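Local coordinates for protein glucose 1-dehydrogenase (Haloferax mediterranei, PDB 2B5W) that catalyses the zinc-dependent oxidation of D-glucose and several other aldose sugars with NAD(+) or, preferably, NADP(+) as electron acceptor, at residues P21-T32 with S125-L135; W171-G180 with E241-T250. The protein carries 1 engineered substitution. All coordinates share one frame; numbering follows the deposited sequence.

After two short strands, 2-7 and 14-17, the chain passes through residues 21-32, which lead into strand 27-37. It returns at residues 125-135, where contact 1 closes a loop of 92 residues within the GroES-like domain. That loop carries three zinc-binding residues, Cys38 (engineered here), His63 and Glu64. The chain then enters the nucleotide-binding domain. Residues 171-180 lie on its strand 175-179, and contact 2 closes when residues 241-250 pair beside it after 60 more residues. The two loops follow in series and neither encloses nor crosses the other. The centres of contact 1 and contact 2 are about 38 Å apart, on opposite sides of the chain's centre.

Contact 1: P21-T32 with S125-L135; sequences PEPESGEALVRT and SEFFTSPEKYL
The Phe128 ring meets Val30 over one face and Thr32 at its edge. Val30 CB sits 3.9 Å from the ring centroid, only 15° off the normal, a CH-pi contact displaced toward the rim. In the ring plane, Thr32 OG1 lies 3.2 Å from Phe128 CD1. The same hydroxyl donates to Ser125 O at 2.7 Å, which fixes its rotation. Phe128 CG stands between its backbone N and carbonyl carbon (chi1 65°), and this brings the ring back over Val30. Tyr123 and Pro85 also touch the ring.

The Phe127 ring, on the other side of the sheet, is met obliquely by Leu29 and Arg31. Its CE1 is 3.8 Å from Arg31 CB, and the guanidinium plane stands 80° to the ring. That guanidinium leads away to Thr356 and Ser355, while Arg20 makes a cation-pi contact with Phe127. Thr129 CG2 packs against Pro21 and Pro23, coming within 3.7 Å of Pro23 N.

Between these faces, Ala28 pairs with Ser130 and Val30 with Phe128 through reciprocal backbone bonds. Beyond the strand, Glu132 N reaches Gly26 O at 2.8 Å. Gly26 belongs to a type II turn from Glu24 to Glu27. Glu27 OE1 braces this turn by accepting from Glu24 N. This antiparallel strand pair belongs to the mixed beta sheet of the GroES-like catalytic domain of zinc-containing alcohol dehydrogenases.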
loop_
_atom_site.group_PDB
_atom_site.type_symbol
_atom_site.label_atom_id
_atom_site.label_comp_id
_atom_site.label_asym_id
_atom_site.label_seq_id
_atom_site.Cartn_x
_atom_site.Cartn_y
_atom_site.Cartn_z
ATOM N N PRO A 21 -39.326 -16.022 -1.228
ATOM C CA PRO A 21 -38.731 -16.273 0.076
ATOM C C PRO A 21 -39.556 -15.635 1.199
ATOM O O PRO A 21 -40.314 -14.688 0.968
ATOM C CB PRO A 21 -37.367 -15.612 -0.056
ATOM C CG PRO A 21 -37.633 -14.508 -0.920
ATOM C CD PRO A 21 -38.516 -15.063 -2.002
ATOM N N GLU A 22 -39.464 -16.245 2.381
ATOM C CA GLU A 22 -40.073 -15.718 3.595
ATOM C C GLU A 22 -38.941 -15.263 4.523
ATOM O O GLU A 22 -37.943 -15.958 4.714
ATOM C CB GLU A 22 -40.951 -16.787 4.300
ATOM C CG GLU A 22 -41.999 -17.421 3.389
ATOM C CD GLU A 22 -42.929 -18.384 4.121
ATOM O OE1 GLU A 22 -42.510 -18.954 5.149
ATOM O OE2 GLU A 22 -44.073 -18.563 3.664
ATOM N N PRO A 23 -39.078 -14.081 5.114
ATOM C CA PRO A 23 -38.046 -13.526 5.985
ATOM C C PRO A 23 -37.936 -14.272 7.307
ATOM O O PRO A 23 -38.958 -14.583 7.918
ATOM C CB PRO A 23 -38.515 -12.097 6.240
ATOM C CG PRO A 23 -39.945 -12.105 5.975
ATOM C CD PRO A 23 -40.233 -13.194 4.972
ATOM N N GLU A 24 -36.709 -14.604 7.674
ATOM C CA GLU A 24 -36.371 -15.120 8.998
ATOM C C GLU A 24 -36.224 -13.984 9.992
ATOM O O GLU A 24 -36.258 -12.816 9.630
ATOM C CB GLU A 24 -35.084 -15.945 8.933
ATOM C CG GLU A 24 -35.183 -17.105 7.956
ATOM C CD GLU A 24 -34.217 -18.234 8.254
ATOM O OE1 GLU A 24 -33.021 -17.949 8.444
ATOM O OE2 GLU A 24 -34.657 -19.403 8.285
ATOM N N SER A 25 -36.080 -14.303 11.267
ATOM C CA SER A 25 -35.910 -13.249 12.261
ATOM C C SER A 25 -34.752 -12.341 11.903
ATOM O O SER A 25 -33.677 -12.823 11.526
ATOM C CB SER A 25 -35.620 -13.844 13.643
ATOM O OG SER A 25 -35.525 -12.828 14.639
ATOM N N GLY A 26 -34.962 -11.042 12.076
ATOM C CA GLY A 26 -33.941 -10.052 11.788
ATOM C C GLY A 26 -33.874 -9.673 10.315
ATOM O O GLY A 26 -33.064 -8.821 9.976
ATOM N N GLU A 27 -34.695 -10.303 9.486
ATOM C CA GLU A 27 -34.739 -10.043 8.036
ATOM C C GLU A 27 -36.029 -9.316 7.621
ATOM O O GLU A 27 -37.119 -9.551 8.154
ATOM C CB GLU A 27 -34.672 -11.354 7.236
ATOM C CG GLU A 27 -33.458 -12.232 7.502
ATOM C CD GLU A 27 -33.369 -13.434 6.574
ATOM O OE1 GLU A 27 -34.421 -13.941 6.104
ATOM O OE2 GLU A 27 -32.215 -13.844 6.296
ATOM N N ALA A 28 -35.936 -8.506 6.560
ATOM C CA ALA A 28 -37.096 -7.977 5.876
ATOM C C ALA A 28 -37.279 -8.610 4.495
ATOM O O ALA A 28 -36.341 -9.113 3.884
ATOM C CB ALA A 28 -36.963 -6.487 5.698
ATOM N N LEU A 29 -38.513 -8.599 4.038
ATOM C CA LEU A 29 -38.871 -8.941 2.654
ATOM C C LEU A 29 -38.916 -7.679 1.804
ATOM O O LEU A 29 -39.559 -6.695 2.147
ATOM C CB LEU A 29 -40.220 -9.655 2.575
ATOM C CG LEU A 29 -40.672 -10.095 1.201
ATOM C CD1 LEU A 29 -39.797 -11.218 0.694
ATOM C CD2 LEU A 29 -42.142 -10.520 1.214
ATOM N N VAL A 30 -38.218 -7.743 0.680
ATOM C CA VAL A 30 -38.024 -6.626 -0.232
ATOM C C VAL A 30 -38.580 -7.002 -1.603
ATOM O O VAL A 30 -38.292 -8.080 -2.143
ATOM C CB VAL A 30 -36.520 -6.316 -0.362
ATOM C CG1 VAL A 30 -36.319 -5.072 -1.295
ATOM C CG2 VAL A 30 -35.829 -6.155 1.008
ATOM N N ARG A 31 -39.321 -6.084 -2.217
ATOM C CA ARG A 31 -39.703 -6.194 -3.610
ATOM C C ARG A 31 -38.637 -5.531 -4.455
ATOM O O ARG A 31 -38.377 -4.339 -4.309
ATOM C CB ARG A 31 -41.055 -5.534 -3.872
ATOM C CG ARG A 31 -41.473 -5.570 -5.305
ATOM C CD ARG A 31 -42.937 -5.138 -5.551
ATOM N NE ARG A 31 -43.408 -3.951 -4.814
ATOM C CZ ARG A 31 -43.312 -2.707 -5.224
ATOM N NH1 ARG A 31 -43.861 -1.746 -4.504
ATOM N NH2 ARG A 31 -42.680 -2.391 -6.334
ATOM N N THR A 32 -38.063 -6.296 -5.371
ATOM C CA THR A 32 -37.007 -5.780 -6.247
ATOM C C THR A 32 -37.524 -4.729 -7.210
ATOM O O THR A 32 -38.553 -4.926 -7.865
ATOM C CB THR A 32 -36.386 -6.929 -7.012
ATOM O OG1 THR A 32 -35.950 -7.903 -6.054
ATOM C CG2 THR A 32 -35.179 -6.488 -7.786
ATOM N N SER A 125 -34.607 -11.345 -8.826
ATOM C CA SER A 125 -35.844 -12.063 -8.589
ATOM C C SER A 125 -36.855 -11.024 -8.182
ATOM O O SER A 125 -36.483 -9.923 -7.793
ATOM C CB SER A 125 -35.682 -13.145 -7.505
ATOM O OG SER A 125 -35.223 -12.636 -6.268
ATOM N N GLU A 126 -38.149 -11.330 -8.280
ATOM C CA GLU A 126 -39.142 -10.324 -7.971
ATOM C C GLU A 126 -39.114 -9.877 -6.519
ATOM O O GLU A 126 -39.462 -8.743 -6.230
ATOM C CB GLU A 126 -40.538 -10.812 -8.394
ATOM C CG GLU A 126 -40.618 -10.979 -9.901
ATOM C CD GLU A 126 -41.978 -11.410 -10.401
ATOM O OE1 GLU A 126 -42.329 -12.596 -10.241
ATOM O OE2 GLU A 126 -42.677 -10.562 -10.995
ATOM N N PHE A 127 -38.715 -10.777 -5.626
ATOM C CA PHE A 127 -38.584 -10.512 -4.190
ATOM C C PHE A 127 -37.303 -11.135 -3.668
ATOM O O PHE A 127 -36.796 -12.118 -4.204
ATOM C CB PHE A 127 -39.758 -11.067 -3.377
ATOM C CG PHE A 127 -41.076 -10.480 -3.742
ATOM C CD1 PHE A 127 -41.605 -9.395 -3.045
ATOM C CD2 PHE A 127 -41.775 -10.979 -4.835
ATOM C CE1 PHE A 127 -42.818 -8.846 -3.423
ATOM C CE2 PHE A 127 -42.973 -10.422 -5.218
ATOM C CZ PHE A 127 -43.503 -9.364 -4.513
ATOM N N PHE A 128 -36.765 -10.540 -2.602
ATOM C CA PHE A 128 -35.679 -11.141 -1.857
ATOM C C PHE A 128 -35.780 -10.755 -0.377
ATOM O O PHE A 128 -36.485 -9.798 -0.026
ATOM C CB PHE A 128 -34.296 -10.777 -2.455
ATOM C CG PHE A 128 -33.924 -9.321 -2.377
ATOM C CD1 PHE A 128 -34.248 -8.446 -3.413
ATOM C CD2 PHE A 128 -33.262 -8.824 -1.267
ATOM C CE1 PHE A 128 -33.887 -7.095 -3.347
ATOM C CE2 PHE A 128 -32.904 -7.466 -1.178
ATOM C CZ PHE A 128 -33.220 -6.611 -2.199
ATOM N N THR A 129 -35.092 -11.516 0.464
ATOM C CA THR A 129 -34.928 -11.161 1.841
ATOM C C THR A 129 -33.519 -10.753 2.142
ATOM O O THR A 129 -32.586 -11.102 1.433
ATOM C CB THR A 129 -35.312 -12.334 2.748
ATOM O OG1 THR A 129 -34.520 -13.493 2.416
ATOM C CG2 THR A 129 -36.783 -12.716 2.505
ATOM N N SER A 130 -33.337 -10.047 3.257
ATOM C CA SER A 130 -32.001 -9.829 3.816
ATOM C C SER A 130 -32.098 -9.361 5.247
ATOM O O SER A 130 -33.084 -8.722 5.610
ATOM C CB SER A 130 -31.197 -8.746 3.036
ATOM O OG SER A 130 -30.610 -9.292 1.844
ATOM N N PRO A 131 -31.080 -9.685 6.056
ATOM C CA PRO A 131 -30.980 -9.117 7.401
ATOM C C PRO A 131 -31.101 -7.592 7.300
ATOM O O PRO A 131 -30.530 -6.972 6.391
ATOM C CB PRO A 131 -29.579 -9.544 7.859
ATOM C CG PRO A 131 -29.347 -10.844 7.118
ATOM C CD PRO A 131 -29.931 -10.552 5.755
ATOM N N GLU A 132 -31.808 -6.967 8.229
ATOM C CA GLU A 132 -31.853 -5.505 8.234
ATOM C C GLU A 132 -30.479 -4.860 8.335
ATOM O O GLU A 132 -30.251 -3.774 7.791
ATOM C CB GLU A 132 -32.772 -4.950 9.305
ATOM C CG GLU A 132 -32.334 -5.290 10.712
ATOM C CD GLU A 132 -33.218 -4.677 11.800
ATOM O OE1 GLU A 132 -33.696 -3.545 11.610
ATOM O OE2 GLU A 132 -33.442 -5.352 12.837
ATOM N N LYS A 133 -29.529 -5.515 8.976
ATOM C CA LYS A 133 -28.194 -4.968 9.136
ATOM C C LYS A 133 -27.432 -4.854 7.814
ATOM O O LYS A 133 -26.462 -4.128 7.739
ATOM C CB LYS A 133 -27.383 -5.806 10.124
ATOM C CG LYS A 133 -27.059 -7.203 9.658
ATOM C CD LYS A 133 -26.519 -8.077 10.824
ATOM C CE LYS A 133 -25.108 -7.667 11.207
ATOM N NZ LYS A 133 -24.533 -8.483 12.345
ATOM N N TYR A 134 -27.889 -5.588 6.799
ATOM C CA TYR A 134 -27.309 -5.566 5.451
ATOM C C TYR A 134 -28.218 -4.883 4.434
ATOM O O TYR A 134 -27.945 -4.967 3.230
ATOM C CB TYR A 134 -26.964 -6.983 4.970
ATOM C CG TYR A 134 -26.030 -7.729 5.915
ATOM C CD1 TYR A 134 -24.924 -7.108 6.448
ATOM C CD2 TYR A 134 -26.318 -9.013 6.328
ATOM C CE1 TYR A 134 -24.086 -7.763 7.326
ATOM C CE2 TYR A 134 -25.476 -9.672 7.204
ATOM C CZ TYR A 134 -24.372 -9.036 7.716
ATOM O OH TYR A 134 -23.511 -9.663 8.638
ATOM N N LEU A 135 -29.252 -4.202 4.902
ATOM C CA LEU A 135 -30.107 -3.378 4.048
ATOM C C LEU A 135 -29.789 -1.939 4.385
ATOM O O LEU A 135 -29.944 -1.518 5.537
ATOM C CB LEU A 135 -31.598 -3.664 4.263
ATOM C CG LEU A 135 -32.038 -5.028 3.717
ATOM C CD1 LEU A 135 -33.419 -5.428 4.138
ATOM C CD2 LEU A 135 -31.890 -5.080 2.177
#

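Contact 2: W171-G180 with E241-T250; sequences WDPSSAFVLG and EQMDFIYEAT. With K (potassium ion), chain E; NAP (NADP nicotinamide-adenine-dinucleotide phosphate), chain I.
Asp244 OD2 accepts two backbone amides, Ser174 N at 2.8 Å and Ser175 N at 3.1 Å. This double grip lies at the start of two parallel strands in the Rossmann-type sheet. The first amide comes from above the carboxylate plane, the second from its anti side. Ser175 OG returns the link: it donates to Gln242 O on a lone pair and accepts from Asp244 N. Its position between backbone N and carbonyl carbon (chi1 54°) turns it to this corner. Trp171 brings its edge to Asp244 O, with Pro173 CG over one face.

Farther along, backbone bonds of the parallel pairing join Phe177 to Phe245 and Tyr247, and Leu179 to Tyr247 and Ala249. On one side of the sheet, Met243 CG comes within 3.5 Å of Phe177 CB, and its sulfur meets the ring obliquely. Leu179 CD2 covers one face of that ring, while Leu179 CD1 touches Ile246 CG2. On the other side, helix 183-194 packs on Val178, Phe245 and Tyr247.

Outside this shell, Asp172 OD1 and Pro173 O bind a potassium ion completed by Lys197 and Gly198. At the C-terminal end of the strands, Glu248 OE2 accepts from Thr250 N. Glu248 OE1 bonds to Gly273 N and to His288 of the second subunit. Gly180 probably opens the glycine-rich turn of the Rossmann type beside NADP, where Ala249 O lies 3.3 Å from C5D of the cofactor.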
loop_
_atom_site.group_PDB
_atom_site.type_symbol
_atom_site.label_atom_id
_atom_site.label_comp_id
_atom_site.label_asym_id
_atom_site.label_seq_id
_atom_site.Cartn_x
_atom_site.Cartn_y
_atom_site.Cartn_z
ATOM N N TRP A 171 -0.470 14.610 2.237
ATOM C CA TRP A 171 -0.594 14.266 0.838
ATOM C C TRP A 171 -1.712 15.156 0.280
ATOM O O TRP A 171 -2.837 15.178 0.793
ATOM C CB TRP A 171 -0.983 12.798 0.696
ATOM C CG TRP A 171 -1.007 12.230 -0.704
ATOM C CD1 TRP A 171 0.009 12.230 -1.638
ATOM C CD2 TRP A 171 -2.098 11.538 -1.313
ATOM N NE1 TRP A 171 -0.398 11.599 -2.784
ATOM C CE2 TRP A 171 -1.685 11.143 -2.606
ATOM C CE3 TRP A 171 -3.397 11.212 -0.895
ATOM C CZ2 TRP A 171 -2.513 10.469 -3.474
ATOM C CZ3 TRP A 171 -4.191 10.542 -1.742
ATOM C CH2 TRP A 171 -3.747 10.162 -3.017
ATOM N N ASP A 172 -1.388 15.885 -0.763
ATOM C CA ASP A 172 -2.373 16.779 -1.396
ATOM C C ASP A 172 -2.225 16.588 -2.920
ATOM O O ASP A 172 -1.483 17.324 -3.600
ATOM C CB ASP A 172 -2.131 18.212 -0.977
ATOM C CG ASP A 172 -3.067 19.185 -1.651
ATOM O OD1 ASP A 172 -4.144 18.771 -2.175
ATOM O OD2 ASP A 172 -2.784 20.400 -1.703
ATOM N N PRO A 173 -2.906 15.585 -3.442
ATOM C CA PRO A 173 -2.741 15.200 -4.841
ATOM C C PRO A 173 -3.450 16.127 -5.810
ATOM O O PRO A 173 -4.453 16.771 -5.455
ATOM C CB PRO A 173 -3.397 13.825 -4.894
ATOM C CG PRO A 173 -4.441 13.855 -3.808
ATOM C CD PRO A 173 -3.866 14.700 -2.753
ATOM N N SER A 174 -2.923 16.182 -7.017
ATOM C CA SER A 174 -3.526 16.988 -8.094
ATOM C C SER A 174 -3.938 16.212 -9.316
ATOM O O SER A 174 -4.843 16.661 -10.022
ATOM C CB SER A 174 -2.565 18.100 -8.518
ATOM O OG SER A 174 -2.347 18.949 -7.426
ATOM N N SER A 175 -3.287 15.092 -9.614
ATOM C CA SER A 175 -3.597 14.298 -10.795
ATOM C C SER A 175 -4.131 12.935 -10.419
ATOM O O SER A 175 -3.633 12.295 -9.484
ATOM C CB SER A 175 -2.383 14.161 -11.737
ATOM O OG SER A 175 -1.237 13.665 -11.040
ATOM N N ALA A 176 -5.106 12.452 -11.192
ATOM C CA ALA A 176 -5.644 11.108 -11.022
ATOM C C ALA A 176 -5.894 10.432 -12.348
ATOM O O ALA A 176 -6.286 11.107 -13.308
ATOM C CB ALA A 176 -6.944 11.201 -10.210
ATOM N N PHE A 177 -5.696 9.119 -12.408
ATOM C CA PHE A 177 -5.682 8.343 -13.648
ATOM C C PHE A 177 -6.442 7.050 -13.343
ATOM O O PHE A 177 -6.018 6.205 -12.522
ATOM C CB PHE A 177 -4.222 8.066 -14.003
ATOM C CG PHE A 177 -3.961 7.349 -15.318
ATOM C CD1 PHE A 177 -4.873 7.374 -16.354
ATOM C CD2 PHE A 177 -2.715 6.747 -15.545
ATOM C CE1 PHE A 177 -4.584 6.800 -17.592
ATOM C CE2 PHE A 177 -2.432 6.135 -16.756
ATOM C CZ PHE A 177 -3.369 6.187 -17.806
ATOM N N VAL A 178 -7.562 6.882 -14.009
ATOM C CA VAL A 178 -8.355 5.685 -13.883
ATOM C C VAL A 178 -7.971 4.802 -15.056
ATOM O O VAL A 178 -7.989 5.235 -16.201
ATOM C CB VAL A 178 -9.866 6.011 -13.973
ATOM C CG1 VAL A 178 -10.695 4.743 -14.027
ATOM C CG2 VAL A 178 -10.305 6.924 -12.834
ATOM N N LEU A 179 -7.607 3.567 -14.783
ATOM C CA LEU A 179 -7.309 2.618 -15.839
ATOM C C LEU A 179 -8.558 1.782 -16.113
ATOM O O LEU A 179 -9.030 1.028 -15.251
ATOM C CB LEU A 179 -6.149 1.695 -15.460
ATOM C CG LEU A 179 -4.937 2.345 -14.847
ATOM C CD1 LEU A 179 -3.905 1.277 -14.479
ATOM C CD2 LEU A 179 -4.333 3.455 -15.649
ATOM N N GLY A 180 -9.123 1.896 -17.311
ATOM C CA GLY A 180 -10.342 1.187 -17.617
ATOM C C GLY A 180 -11.523 2.081 -17.861
ATOM O O GLY A 180 -11.771 3.052 -17.111
ATOM N N GLU A 241 1.628 13.457 -17.623
ATOM C CA GLU A 241 2.302 13.795 -16.371
ATOM C C GLU A 241 2.270 12.592 -15.426
ATOM O O GLU A 241 1.557 11.622 -15.663
ATOM C CB GLU A 241 1.624 14.976 -15.675
ATOM C CG GLU A 241 0.169 14.725 -15.284
ATOM C CD GLU A 241 -0.493 15.917 -14.626
ATOM O OE1 GLU A 241 0.058 16.520 -13.679
ATOM O OE2 GLU A 241 -1.600 16.303 -15.075
ATOM N N GLN A 242 3.065 12.651 -14.371
ATOM C CA GLN A 242 2.990 11.621 -13.336
ATOM C C GLN A 242 1.684 11.778 -12.587
ATOM O O GLN A 242 1.209 12.892 -12.374
ATOM C CB GLN A 242 4.131 11.784 -12.340
ATOM C CG GLN A 242 5.505 11.939 -12.952
ATOM C CD GLN A 242 6.523 12.215 -11.875
ATOM O OE1 GLN A 242 6.730 13.354 -11.457
ATOM N NE2 GLN A 242 7.085 11.170 -11.373
ATOM N N MET A 243 1.161 10.657 -12.113
ATOM C CA MET A 243 -0.203 10.612 -11.583
ATOM C C MET A 243 -0.127 10.388 -10.075
ATOM O O MET A 243 0.437 9.380 -9.601
ATOM C CB MET A 243 -0.981 9.498 -12.263
ATOM C CG MET A 243 -1.058 9.595 -13.795
ATOM S SD MET A 243 -1.905 11.069 -14.238
ATOM C CE MET A 243 -1.631 11.073 -16.067
ATOM N N ASP A 244 -0.660 11.313 -9.292
ATOM C CA ASP A 244 -0.673 11.158 -7.840
ATOM C C ASP A 244 -1.502 9.982 -7.373
ATOM O O ASP A 244 -1.151 9.335 -6.361
ATOM C CB ASP A 244 -1.175 12.402 -7.176
ATOM C CG ASP A 244 -0.303 13.582 -7.437
ATOM O OD1 ASP A 244 0.913 13.493 -7.140
ATOM O OD2 ASP A 244 -0.747 14.641 -7.930
ATOM N N PHE A 245 -2.588 9.702 -8.078
ATOM C CA PHE A 245 -3.495 8.629 -7.707
ATOM C C PHE A 245 -3.823 7.841 -8.959
ATOM O O PHE A 245 -4.160 8.439 -9.990
ATOM C CB PHE A 245 -4.794 9.145 -7.087
ATOM C CG PHE A 245 -5.712 8.047 -6.694
ATOM C CD1 PHE A 245 -5.276 7.050 -5.823
ATOM C CD2 PHE A 245 -6.985 7.924 -7.218
ATOM C CE1 PHE A 245 -6.088 6.026 -5.490
ATOM C CE2 PHE A 245 -7.788 6.892 -6.864
ATOM C CZ PHE A 245 -7.314 5.926 -6.009
ATOM N N ILE A 246 -3.663 6.530 -8.903
ATOM C CA ILE A 246 -4.115 5.643 -9.967
ATOM C C ILE A 246 -5.135 4.656 -9.426
ATOM O O ILE A 246 -4.953 4.090 -8.353
ATOM C CB ILE A 246 -2.903 4.923 -10.596
ATOM C CG1 ILE A 246 -2.016 5.960 -11.279
ATOM C CG2 ILE A 246 -3.380 3.837 -11.557
ATOM C CD1 ILE A 246 -0.726 5.391 -11.897
ATOM N N TYR A 247 -6.241 4.497 -10.142
ATOM C CA TYR A 247 -7.253 3.501 -9.853
ATOM C C TYR A 247 -7.306 2.538 -11.002
ATOM O O TYR A 247 -7.687 2.918 -12.116
ATOM C CB TYR A 247 -8.597 4.229 -9.721
ATOM C CG TYR A 247 -9.762 3.434 -9.209
ATOM C CD1 TYR A 247 -10.464 2.570 -10.043
ATOM C CD2 TYR A 247 -10.206 3.583 -7.895
ATOM C CE1 TYR A 247 -11.572 1.883 -9.596
ATOM C CE2 TYR A 247 -11.310 2.869 -7.444
ATOM C CZ TYR A 247 -11.977 2.028 -8.290
ATOM O OH TYR A 247 -13.100 1.311 -7.900
ATOM N N GLU A 248 -6.956 1.296 -10.738
ATOM C CA GLU A 248 -6.950 0.262 -11.749
ATOM C C GLU A 248 -8.263 -0.503 -11.788
ATOM O O GLU A 248 -8.678 -1.096 -10.814
ATOM C CB GLU A 248 -5.764 -0.663 -11.525
ATOM C CG GLU A 248 -5.708 -1.853 -12.465
ATOM C CD GLU A 248 -6.587 -3.005 -12.041
ATOM O OE1 GLU A 248 -6.533 -3.403 -10.841
ATOM O OE2 GLU A 248 -7.369 -3.537 -12.865
ATOM N N ALA A 249 -8.912 -0.501 -12.949
ATOM C CA ALA A 249 -10.187 -1.163 -13.167
ATOM C C ALA A 249 -10.247 -1.798 -14.567
ATOM O O ALA A 249 -11.239 -1.648 -15.284
ATOM C CB ALA A 249 -11.317 -0.179 -12.964
ATOM N N THR A 250 -9.159 -2.457 -14.953
ATOM C CA THR A 250 -9.098 -3.175 -16.216
ATOM C C THR A 250 -9.036 -4.674 -16.051
ATOM O O THR A 250 -9.402 -5.425 -16.955
ATOM C CB THR A 250 -7.858 -2.778 -17.021
ATOM O OG1 THR A 250 -6.674 -2.996 -16.234
ATOM C CG2 THR A 250 -7.871 -1.332 -17.403
HETATM K K K E . -5.670 18.898 -4.444
HETATM P PA NAP I . -15.396 -4.179 -17.696
HETATM O O1A NAP I . -15.021 -5.443 -18.306
HETATM O O2A NAP I . -16.773 -3.671 -18.146
HETATM O O5B NAP I . -14.349 -3.047 -18.031
HETATM C C5B NAP I . -12.969 -3.254 -18.158
HETATM C C4B NAP I . -12.579 -2.221 -19.192
HETATM O O4B NAP I . -11.170 -2.167 -19.232
HETATM C C3B NAP I . -13.086 -2.543 -20.611
HETATM O O3B NAP I . -13.898 -1.515 -21.153
HETATM C C2B NAP I . -11.800 -2.742 -21.416
HETATM O O2B NAP I . -11.818 -2.178 -22.717
HETATM C C1B NAP I . -10.768 -2.028 -20.577
HETATM N N9A NAP I . -9.453 -2.617 -20.742
HETATM C C8A NAP I . -9.093 -3.919 -20.487
HETATM N N7A NAP I . -7.786 -4.062 -20.775
HETATM C C5A NAP I . -7.318 -2.863 -21.259
HETATM C C6A NAP I . -6.076 -2.412 -21.719
HETATM N N6A NAP I . -5.004 -3.223 -21.832
HETATM N N1A NAP I . -5.941 -1.106 -22.130
HETATM C C2A NAP I . -7.001 -0.227 -22.070
HETATM N N3A NAP I . -8.238 -0.658 -21.622
HETATM C C4A NAP I . -8.382 -1.942 -21.212
HETATM O O3 NAP I . -15.562 -4.335 -16.119
HETATM P PN NAP I . -16.110 -3.312 -14.990
HETATM O O1N NAP I . -15.767 -1.894 -15.298
HETATM O O2N NAP I . -17.497 -3.655 -14.540
HETATM O O5D NAP I . -15.007 -3.915 -14.003
HETATM C C5D NAP I . -13.655 -3.513 -14.099
HETATM C C4D NAP I . -12.750 -4.470 -13.325
HETATM O O4D NAP I . -13.077 -4.359 -11.936
HETATM C C3D NAP I . -12.936 -5.943 -13.700
HETATM O O3D NAP I . -11.691 -6.611 -13.752
HETATM C C2D NAP I . -13.815 -6.473 -12.573
HETATM O O2D NAP I . -13.752 -7.860 -12.365
HETATM C C1D NAP I . -13.290 -5.660 -11.389
HETATM N N1N NAP I . -14.228 -5.444 -10.281
HETATM C C2N NAP I . -13.699 -5.633 -9.041
HETATM C C3N NAP I . -14.460 -5.369 -7.938
HETATM C C7N NAP I . -13.740 -5.428 -6.623
HETATM O O7N NAP I . -14.620 -5.349 -5.548
HETATM N N7N NAP I . -12.384 -5.550 -6.587
HETATM C C4N NAP I . -15.792 -4.948 -8.040
HETATM C C5N NAP I . -16.314 -4.749 -9.312
HETATM C C6N NAP I . -15.511 -4.976 -10.438
HETATM P P2B NAP I . -12.310 -3.044 -24.039
HETATM O O1X NAP I . -13.714 -3.358 -23.979
HETATM O O2X NAP I . -11.933 -2.106 -25.204
HETATM O O3X NAP I . -11.486 -4.333 -24.118
#